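Local coordinates for protein LEOA (Escherichia coli, PDB 4AUR) that is a bacterial dynamin from enterotoxigenic Escherichia coli that probably hydrolyses GTP and, like other dynamins, may use this to act on membranes, at residues 13-18 / 44-49; 19-24 / 277-282; 145-150 / 177-182. All blocks are in the same frame, centred on the assembly; numbering follows the deposited sequence.

Contact 1: residues 13-18 / 44-49; sequences AAINSL and SAINAI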
loop_
_atom_site.group_PDB
_atom_site.type_symbol
_atom_site.label_atom_id
_atom_site.label_comp_id
_atom_site.label_asym_id
_atom_site.label_seq_id
_atom_site.Cartn_x
_atom_site.Cartn_y
_atom_site.Cartn_z
ATOM N N ALA A 13 30.602 -4.841 0.227
ATOM C CA ALA A 13 29.188 -4.726 0.542
ATOM C C ALA A 13 28.690 -3.321 0.273
ATOM O O ALA A 13 27.608 -3.145 -0.238
ATOM C CB ALA A 13 28.903 -5.120 1.974
ATOM N N ALA A 14 29.487 -2.325 0.612
ATOM C CA ALA A 14 29.098 -0.921 0.444
ATOM C C ALA A 14 28.995 -0.547 -1.017
ATOM O O ALA A 14 28.121 0.210 -1.413
ATOM C CB ALA A 14 30.087 0.002 1.135
ATOM N N ILE A 15 29.914 -1.073 -1.805
ATOM C CA ILE A 15 29.848 -0.924 -3.226
ATOM C C ILE A 15 28.576 -1.588 -3.757
ATOM O O ILE A 15 27.853 -0.973 -4.534
ATOM C CB ILE A 15 31.097 -1.488 -3.876
ATOM C CG1 ILE A 15 32.242 -0.521 -3.679
ATOM C CG2 ILE A 15 30.883 -1.695 -5.365
ATOM C CD1 ILE A 15 33.590 -1.160 -3.923
ATOM N N ASN A 16 28.261 -2.802 -3.329
ATOM C CA ASN A 16 27.011 -3.395 -3.765
ATOM C C ASN A 16 25.820 -2.525 -3.421
ATOM O O ASN A 16 25.024 -2.187 -4.301
ATOM C CB ASN A 16 26.788 -4.761 -3.156
ATOM C CG ASN A 16 27.566 -5.856 -3.869
ATOM O OD1 ASN A 16 27.911 -5.754 -5.063
ATOM N ND2 ASN A 16 27.846 -6.927 -3.127
ATOM N N SER A 17 25.714 -2.140 -2.152
ATOM C CA SER A 17 24.609 -1.337 -1.699
ATOM C C SER A 17 24.440 -0.090 -2.581
ATOM O O SER A 17 23.322 0.386 -2.790
ATOM C CB SER A 17 24.819 -0.933 -0.260
ATOM O OG SER A 17 25.715 0.176 -0.182
ATOM N N LEU A 18 25.536 0.421 -3.133
ATOM C CA LEU A 18 25.458 1.563 -4.036
ATOM C C LEU A 18 25.027 1.175 -5.442
ATOM O O LEU A 18 24.379 1.946 -6.126
ATOM C CB LEU A 18 26.799 2.277 -4.088
ATOM C CG LEU A 18 27.131 3.136 -2.890
ATOM C CD1 LEU A 18 28.562 3.598 -2.990
ATOM C CD2 LEU A 18 26.169 4.312 -2.841
ATOM N N SER A 44 30.508 7.614 -9.634
ATOM C CA SER A 44 31.696 8.296 -9.096
ATOM C C SER A 44 32.038 7.875 -7.666
ATOM O O SER A 44 33.201 7.594 -7.350
ATOM C CB SER A 44 31.529 9.824 -9.130
ATOM O OG SER A 44 31.458 10.340 -10.457
ATOM N N ALA A 45 31.047 7.832 -6.790
ATOM C CA ALA A 45 31.312 7.457 -5.406
ATOM C C ALA A 45 31.780 6.016 -5.316
ATOM O O ALA A 45 32.569 5.680 -4.440
ATOM C CB ALA A 45 30.093 7.683 -4.529
ATOM N N ILE A 46 31.310 5.161 -6.215
ATOM C CA ILE A 46 31.808 3.786 -6.236
ATOM C C ILE A 46 33.290 3.740 -6.577
ATOM O O ILE A 46 34.051 2.991 -5.967
ATOM C CB ILE A 46 31.036 2.913 -7.214
ATOM C CG1 ILE A 46 29.689 2.530 -6.578
ATOM C CG2 ILE A 46 31.820 1.662 -7.522
ATOM C CD1 ILE A 46 28.644 2.095 -7.575
ATOM N N ASN A 47 33.692 4.580 -7.527
ATOM C CA ASN A 47 35.061 4.626 -7.968
ATOM C C ASN A 47 35.943 5.175 -6.897
ATOM O O ASN A 47 36.986 4.601 -6.606
ATOM C CB ASN A 47 35.181 5.421 -9.263
ATOM C CG ASN A 47 34.473 4.728 -10.410
ATOM O OD1 ASN A 47 33.788 5.347 -11.237
ATOM N ND2 ASN A 47 34.605 3.419 -10.436
ATOM N N ALA A 48 35.532 6.274 -6.289
ATOM C CA ALA A 48 36.299 6.828 -5.183
ATOM C C ALA A 48 36.493 5.799 -4.106
ATOM O O ALA A 48 37.557 5.728 -3.522
ATOM C CB ALA A 48 35.606 8.044 -4.608
ATOM N N ILE A 49 35.472 4.991 -3.853
ATOM C CA ILE A 49 35.503 4.055 -2.728
ATOM C C ILE A 49 36.464 2.907 -2.943
ATOM O O ILE A 49 37.069 2.441 -1.994
ATOM C CB ILE A 49 34.108 3.496 -2.429
ATOM C CG1 ILE A 49 33.369 4.454 -1.501
ATOM C CG2 ILE A 49 34.189 2.137 -1.749
ATOM C CD1 ILE A 49 31.914 4.090 -1.262
#
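Two large aliphatic side chains, one helical turn apart on each helix, carry this contact: I15 and L18 of 13-18 face I46 and I49 of 44-49. A14 comes first along the first segment, at the margin of the patch, where its methyl group turns instead against L269 of helix 250-273. I15 is next and divides its branches between two partners. With CG2 anti to the backbone N, that methyl group meets the CG2 of I46 at 4.1 Å, the two side chains crossing at a slant. The other branch runs alongside I49 in the reverse sense and brings I15 CG1 to 3.8 Å from I49 CG2.

The segments run almost exactly antiparallel, at 173° with their axes 10.0 Å apart. They belong to helices 3-30 and 38-51, neighbours in the chain that form an antiparallel helical hairpin ahead of the GTPase sheet. Helices 250-273 and 275-343 add further apolar contacts, so the pair is part of a larger bundle.

S17 does not reach across. Its OG hydrogen-bonds back to A14 O at 2.7 Å, approaching that oxygen on the same face of the carbonyl plane as L18 N, so a single acceptor serves two donors. L18 completes the patch with two parts of its side chain. Its CB slides past I46, 3.8 Å from I46 CG1, while its far end meets I49 tip to tip, L18 CD1 lying 3.8 Å from I49 CD1. L18 also touches M275, and I49 rests on L269 and T273.

Contact 2: residues 19-24 / 277-282; sequences LQLRGM and VVKDIV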
loop_
_atom_site.group_PDB
_atom_site.type_symbol
_atom_site.label_atom_id
_atom_site.label_comp_id
_atom_site.label_asym_id
_atom_site.label_seq_id
_atom_site.Cartn_x
_atom_site.Cartn_y
_atom_site.Cartn_z
ATOM N N LEU A 19 25.400 -0.019 -5.887
ATOM C CA LEU A 19 24.860 -0.506 -7.150
ATOM C C LEU A 19 23.338 -0.718 -7.046
ATOM O O LEU A 19 22.615 -0.439 -7.983
ATOM C CB LEU A 19 25.578 -1.774 -7.623
ATOM C CG LEU A 19 27.036 -1.621 -8.078
ATOM C CD1 LEU A 19 27.719 -2.977 -8.200
ATOM C CD2 LEU A 19 27.171 -0.904 -9.395
ATOM N N GLN A 20 22.853 -1.196 -5.910
ATOM C CA GLN A 20 21.413 -1.364 -5.719
ATOM C C GLN A 20 20.741 -0.013 -5.683
ATOM O O GLN A 20 19.632 0.153 -6.151
ATOM C CB GLN A 20 21.124 -2.074 -4.413
ATOM C CG GLN A 20 21.592 -3.525 -4.377
ATOM C CD GLN A 20 21.915 -3.969 -2.965
ATOM O OE1 GLN A 20 21.504 -3.336 -1.987
ATOM N NE2 GLN A 20 22.654 -5.057 -2.848
ATOM N N LEU A 21 21.431 0.962 -5.107
ATOM C CA LEU A 21 20.961 2.331 -5.132
ATOM C C LEU A 21 20.783 2.794 -6.553
ATOM O O LEU A 21 19.749 3.315 -6.909
ATOM C CB LEU A 21 21.928 3.242 -4.391
ATOM C CG LEU A 21 21.404 4.643 -4.094
ATOM C CD1 LEU A 21 20.069 4.523 -3.384
ATOM C CD2 LEU A 21 22.392 5.434 -3.268
ATOM N N ARG A 22 21.790 2.579 -7.382
ATOM C CA ARG A 22 21.708 2.893 -8.816
ATOM C C ARG A 22 20.515 2.248 -9.482
ATOM O O ARG A 22 19.871 2.857 -10.299
ATOM C CB ARG A 22 22.987 2.467 -9.527
ATOM C CG ARG A 22 23.483 3.519 -10.505
ATOM C CD ARG A 22 24.933 3.300 -10.889
ATOM N NE ARG A 22 25.131 2.008 -11.535
ATOM C CZ ARG A 22 26.270 1.597 -12.057
ATOM N NH1 ARG A 22 27.352 2.365 -12.034
ATOM N NH2 ARG A 22 26.329 0.405 -12.607
ATOM N N GLY A 23 20.227 1.009 -9.117
ATOM C CA GLY A 23 19.092 0.283 -9.659
ATOM C C GLY A 23 17.797 0.905 -9.208
ATOM O O GLY A 23 16.825 0.926 -9.944
HETATM N N MSE A 24 17.781 1.426 -7.992
HETATM C CA MSE A 24 16.572 1.987 -7.437
HETATM C C MSE A 24 16.333 3.270 -8.153
HETATM O O MSE A 24 15.179 3.606 -8.415
HETATM C CB MSE A 24 16.698 2.182 -5.930
HETATM C CG MSE A 24 16.566 0.863 -5.206
HETATM SE SE MSE A 24 16.484 1.239 -3.267
HETATM C CE MSE A 24 18.128 0.400 -2.606
ATOM N N VAL A 277 23.455 10.655 2.296
ATOM C CA VAL A 277 22.353 11.556 2.102
ATOM C C VAL A 277 21.532 11.125 0.875
ATOM O O VAL A 277 20.293 11.052 0.937
ATOM C CB VAL A 277 22.915 12.984 1.953
ATOM C CG1 VAL A 277 21.872 13.964 1.476
ATOM C CG2 VAL A 277 23.478 13.450 3.268
ATOM N N VAL A 278 22.224 10.826 -0.227
ATOM C CA VAL A 278 21.575 10.376 -1.463
ATOM C C VAL A 278 20.722 9.137 -1.193
ATOM O O VAL A 278 19.601 9.036 -1.632
ATOM C CB VAL A 278 22.643 10.063 -2.555
ATOM C CG1 VAL A 278 22.037 9.363 -3.762
ATOM C CG2 VAL A 278 23.359 11.342 -2.991
ATOM N N LYS A 279 21.284 8.202 -0.451
ATOM C CA LYS A 279 20.675 6.924 -0.190
ATOM C C LYS A 279 19.484 7.068 0.751
ATOM O O LYS A 279 18.475 6.378 0.584
ATOM C CB LYS A 279 21.743 5.994 0.392
ATOM C CG LYS A 279 21.272 4.624 0.852
ATOM C CD LYS A 279 22.417 3.769 1.399
ATOM C CE LYS A 279 22.025 3.117 2.722
ATOM N NZ LYS A 279 22.824 1.886 3.008
ATOM N N ASP A 280 19.579 7.960 1.737
ATOM C CA ASP A 280 18.475 8.134 2.683
ATOM C C ASP A 280 17.296 8.700 1.929
ATOM O O ASP A 280 16.176 8.313 2.176
ATOM C CB ASP A 280 18.832 9.046 3.885
ATOM C CG ASP A 280 19.771 8.360 4.928
ATOM O OD1 ASP A 280 19.922 7.098 4.946
ATOM O OD2 ASP A 280 20.384 9.112 5.735
ATOM N N ILE A 281 17.545 9.618 1.013
ATOM C CA ILE A 281 16.465 10.210 0.231
ATOM C C ILE A 281 15.822 9.195 -0.709
ATOM O O ILE A 281 14.609 9.139 -0.818
ATOM C CB ILE A 281 16.938 11.448 -0.566
ATOM C CG1 ILE A 281 17.168 12.627 0.374
ATOM C CG2 ILE A 281 15.910 11.875 -1.593
ATOM C CD1 ILE A 281 18.063 13.705 -0.227
ATOM N N VAL A 282 16.625 8.396 -1.386
ATOM C CA VAL A 282 16.080 7.431 -2.324
ATOM C C VAL A 282 15.280 6.368 -1.637
ATOM O O VAL A 282 14.204 6.051 -2.071
ATOM C CB VAL A 282 17.183 6.779 -3.151
ATOM C CG1 VAL A 282 16.700 5.529 -3.808
ATOM C CG2 VAL A 282 17.649 7.735 -4.222
#
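L21 is the principal bump of this contact, and V278, K279 and V282 form the hollow that receives it. Its CG lies anti to the backbone N (chi1 -168°), which sends the forked end of the side chain outward to the second helix, where the two methyl groups take different walls. L21 CD1 presses on V282, with V282 CG1 at 3.5 Å. L21 CD2 lies against the base of K279, 3.8 Å from K279 CB, and also touches V278, whose CG1 is 4.0 Å away.

The fit is reciprocal, because V282 is itself a bump. Its CG1 enters the groove between L21 and selenomethionine M24, one turn apart on 19-24, and comes to 4.0 Å from M24 CB. M24 gives this contact only the root of its side chain; its outer part, bent about the bond to SE, packs on L563, L566 and M567 of helix 547-567. K279 follows the same pattern: its first carbons line the hollow, while the rest of the chain leads its amino group away from 19-24. The exchange is wholly apolar, with no hydrogen bond between the segments.

The segments run in broadly the same direction, crossing at 45° with axes 10.7 Å apart. The side chain of L21 meets those of K279 and V282 at a slant. On another flank of helix 3-30, R22 NH1 hydrogen-bonds to T43 OG1 of helix 38-51. A helix preceding the GTPase region thus packs on the start of the very long helix 275-343 and, through M24, on a C-terminal helix. Such a bundle, assembled from distant parts of the chain, is consistent with the neck, or bundle signalling element, of dynamin-like proteins, between GTPase domain and stalk.

Contact 3: residues 145-150 / 177-182; sequences VDATNP and NKMDEV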
loop_
_atom_site.group_PDB
_atom_site.type_symbol
_atom_site.label_atom_id
_atom_site.label_comp_id
_atom_site.label_asym_id
_atom_site.label_seq_id
_atom_site.Cartn_x
_atom_site.Cartn_y
_atom_site.Cartn_z
ATOM N N VAL A 145 45.315 3.245 26.758
ATOM C CA VAL A 145 45.555 3.801 28.104
ATOM C C VAL A 145 46.300 2.803 29.018
ATOM O O VAL A 145 46.752 1.746 28.553
ATOM C CB VAL A 145 44.239 4.265 28.756
ATOM C CG1 VAL A 145 43.560 5.293 27.872
ATOM C CG2 VAL A 145 43.319 3.093 29.030
ATOM N N ASP A 146 46.442 3.163 30.302
ATOM C CA ASP A 146 47.234 2.397 31.257
ATOM C C ASP A 146 46.330 1.599 32.140
ATOM O O ASP A 146 45.209 1.996 32.437
ATOM C CB ASP A 146 48.126 3.317 32.121
ATOM C CG ASP A 146 49.400 2.601 32.644
ATOM O OD1 ASP A 146 49.287 1.773 33.575
ATOM O OD2 ASP A 146 50.516 2.877 32.123
ATOM N N ALA A 147 46.834 0.461 32.572
ATOM C CA ALA A 147 46.102 -0.393 33.476
ATOM C C ALA A 147 46.117 0.121 34.927
ATOM O O ALA A 147 45.112 0.025 35.640
ATOM C CB ALA A 147 46.701 -1.777 33.415
ATOM N N THR A 148 47.266 0.624 35.373
ATOM C CA THR A 148 47.400 1.088 36.758
ATOM C C THR A 148 46.495 2.283 37.033
ATOM O O THR A 148 45.759 2.293 38.009
ATOM C CB THR A 148 48.858 1.464 37.113
ATOM O OG1 THR A 148 49.403 2.332 36.106
ATOM C CG2 THR A 148 49.721 0.216 37.212
ATOM N N ASN A 149 46.564 3.285 36.163
ATOM C CA ASN A 149 45.778 4.509 36.318
ATOM C C ASN A 149 45.208 4.943 34.951
ATOM O O ASN A 149 45.743 5.853 34.306
ATOM C CB ASN A 149 46.652 5.601 36.947
ATOM C CG ASN A 149 45.942 6.938 37.066
ATOM O OD1 ASN A 149 44.732 7.012 37.316
ATOM N ND2 ASN A 149 46.700 8.012 36.892
ATOM N N PRO A 150 44.138 4.261 34.492
ATOM C CA PRO A 150 43.588 4.457 33.142
ATOM C C PRO A 150 43.186 5.893 32.805
ATOM O O PRO A 150 42.345 6.477 33.482
ATOM C CB PRO A 150 42.361 3.536 33.122
ATOM C CG PRO A 150 42.078 3.221 34.546
ATOM C CD PRO A 150 43.420 3.188 35.198
ATOM N N ASN A 177 45.662 -1.265 28.530
ATOM C CA ASN A 177 46.886 -2.007 28.260
ATOM C C ASN A 177 47.777 -2.161 29.495
ATOM O O ASN A 177 47.744 -1.348 30.411
ATOM C CB ASN A 177 47.693 -1.295 27.186
ATOM C CG ASN A 177 48.827 -2.141 26.674
ATOM O OD1 ASN A 177 48.729 -3.356 26.680
ATOM N ND2 ASN A 177 49.910 -1.516 26.251
ATOM N N LYS A 178 48.599 -3.201 29.476
ATOM C CA LYS A 178 49.463 -3.587 30.592
ATOM C C LYS A 178 48.610 -4.065 31.764
ATOM O O LYS A 178 48.755 -3.584 32.876
ATOM C CB LYS A 178 50.379 -2.445 31.043
ATOM C CG LYS A 178 51.288 -1.874 29.966
ATOM C CD LYS A 178 51.557 -0.407 30.223
ATOM C CE LYS A 178 52.849 0.068 29.593
ATOM N NZ LYS A 178 53.105 1.502 29.916
HETATM N N MSE A 179 47.712 -5.007 31.520
HETATM C CA MSE A 179 46.924 -5.536 32.622
HETATM C C MSE A 179 47.789 -6.418 33.514
HETATM O O MSE A 179 47.471 -6.621 34.699
HETATM C CB MSE A 179 45.679 -6.193 32.054
HETATM C CG MSE A 179 44.723 -5.092 31.615
HETATM SE SE MSE A 179 43.408 -4.795 33.040
HETATM C CE MSE A 179 43.664 -2.927 33.567
ATOM N N ASP A 180 48.902 -6.919 32.971
ATOM C CA ASP A 180 49.848 -7.713 33.759
ATOM C C ASP A 180 50.185 -7.043 35.091
ATOM O O ASP A 180 50.099 -7.680 36.141
ATOM C CB ASP A 180 51.128 -8.079 32.969
ATOM C CG ASP A 180 51.758 -6.890 32.229
ATOM O OD1 ASP A 180 51.050 -5.900 31.945
ATOM O OD2 ASP A 180 52.970 -6.951 31.908
ATOM N N GLU A 181 50.522 -5.757 35.074
ATOM C CA GLU A 181 50.885 -5.080 36.326
ATOM C C GLU A 181 49.675 -4.614 37.114
ATOM O O GLU A 181 49.754 -3.652 37.857
ATOM C CB GLU A 181 51.916 -3.957 36.118
ATOM C CG GLU A 181 51.599 -2.903 35.069
ATOM C CD GLU A 181 52.771 -2.677 34.123
ATOM O OE1 GLU A 181 53.328 -3.686 33.631
ATOM O OE2 GLU A 181 53.151 -1.511 33.878
ATOM N N VAL A 182 48.560 -5.315 36.963
ATOM C CA VAL A 182 47.429 -5.170 37.869
ATOM C C VAL A 182 46.878 -6.528 38.355
ATOM O O VAL A 182 46.090 -6.577 39.298
ATOM C CB VAL A 182 46.332 -4.298 37.207
ATOM C CG1 VAL A 182 45.008 -4.366 37.961
ATOM C CG2 VAL A 182 46.802 -2.851 37.119
#
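V145 and N177 join the ends of two parallel strands, 140-146 and 172-177, through a hydrogen bond from N177 N to V145 O. It spans 3.2 Å with an N-H...O angle of 156°, and the donor sits well above the carbonyl plane. V145 has a further backbone bond, with V175.

At the end of the strand, D146 OD1 accepts twice. T148 N approaches along its anti lone pair at 2.9 Å, which makes an Asx turn. With OG1 between its backbone N and carbonyl carbon (chi1 49°), T148 also brings its hydroxyl over the carboxylate plane, 2.6 Å from D146 OD1. D146 OD2 makes a long salt bridge with K178 NZ, 3.7 Å away. K178 NZ also hydrogen-bonds to S63 O.

The sequence N177-K178-M179-D180 fits the N/TKxD (G4) motif, by which GTPases generally recognise guanine. Consistent with that role, the N177 amide is held at both ends: OD1 accepts from S227 N, and ND2 donates to D64 O in the probable P-loop. A147 O accepts from K198 NZ.

Apolar contacts close the remainder. Selenomethionine M179 folds back so that its CE touches the methyl group of A147, and V182 CG2 lies 3.9 Å from A147 CB. V182 N is satisfied locally by M179 O at 2.8 Å.

Contacts 1 and 2 are consecutive steps along helix 3-30, their centres about 11 Å apart, and they meet where I46 CD1 lies 3.8 Å from L19 CD2. Contact 3 stands apart, at the ends of two strands of the GTPase sheet and in the loops that follow, its centre about 41 Å from that of contact 1 and 46 Å from that of contact 2. Along the chain, contact 1 closes first, and contact 3 follows, between the two halves of contact 2. The chain thus builds an N-terminal hairpin, then the nucleotide-binding fold, then returns to the bundle. As in other dynamins, such a neck could pass nucleotide-dependent changes on to the stalk.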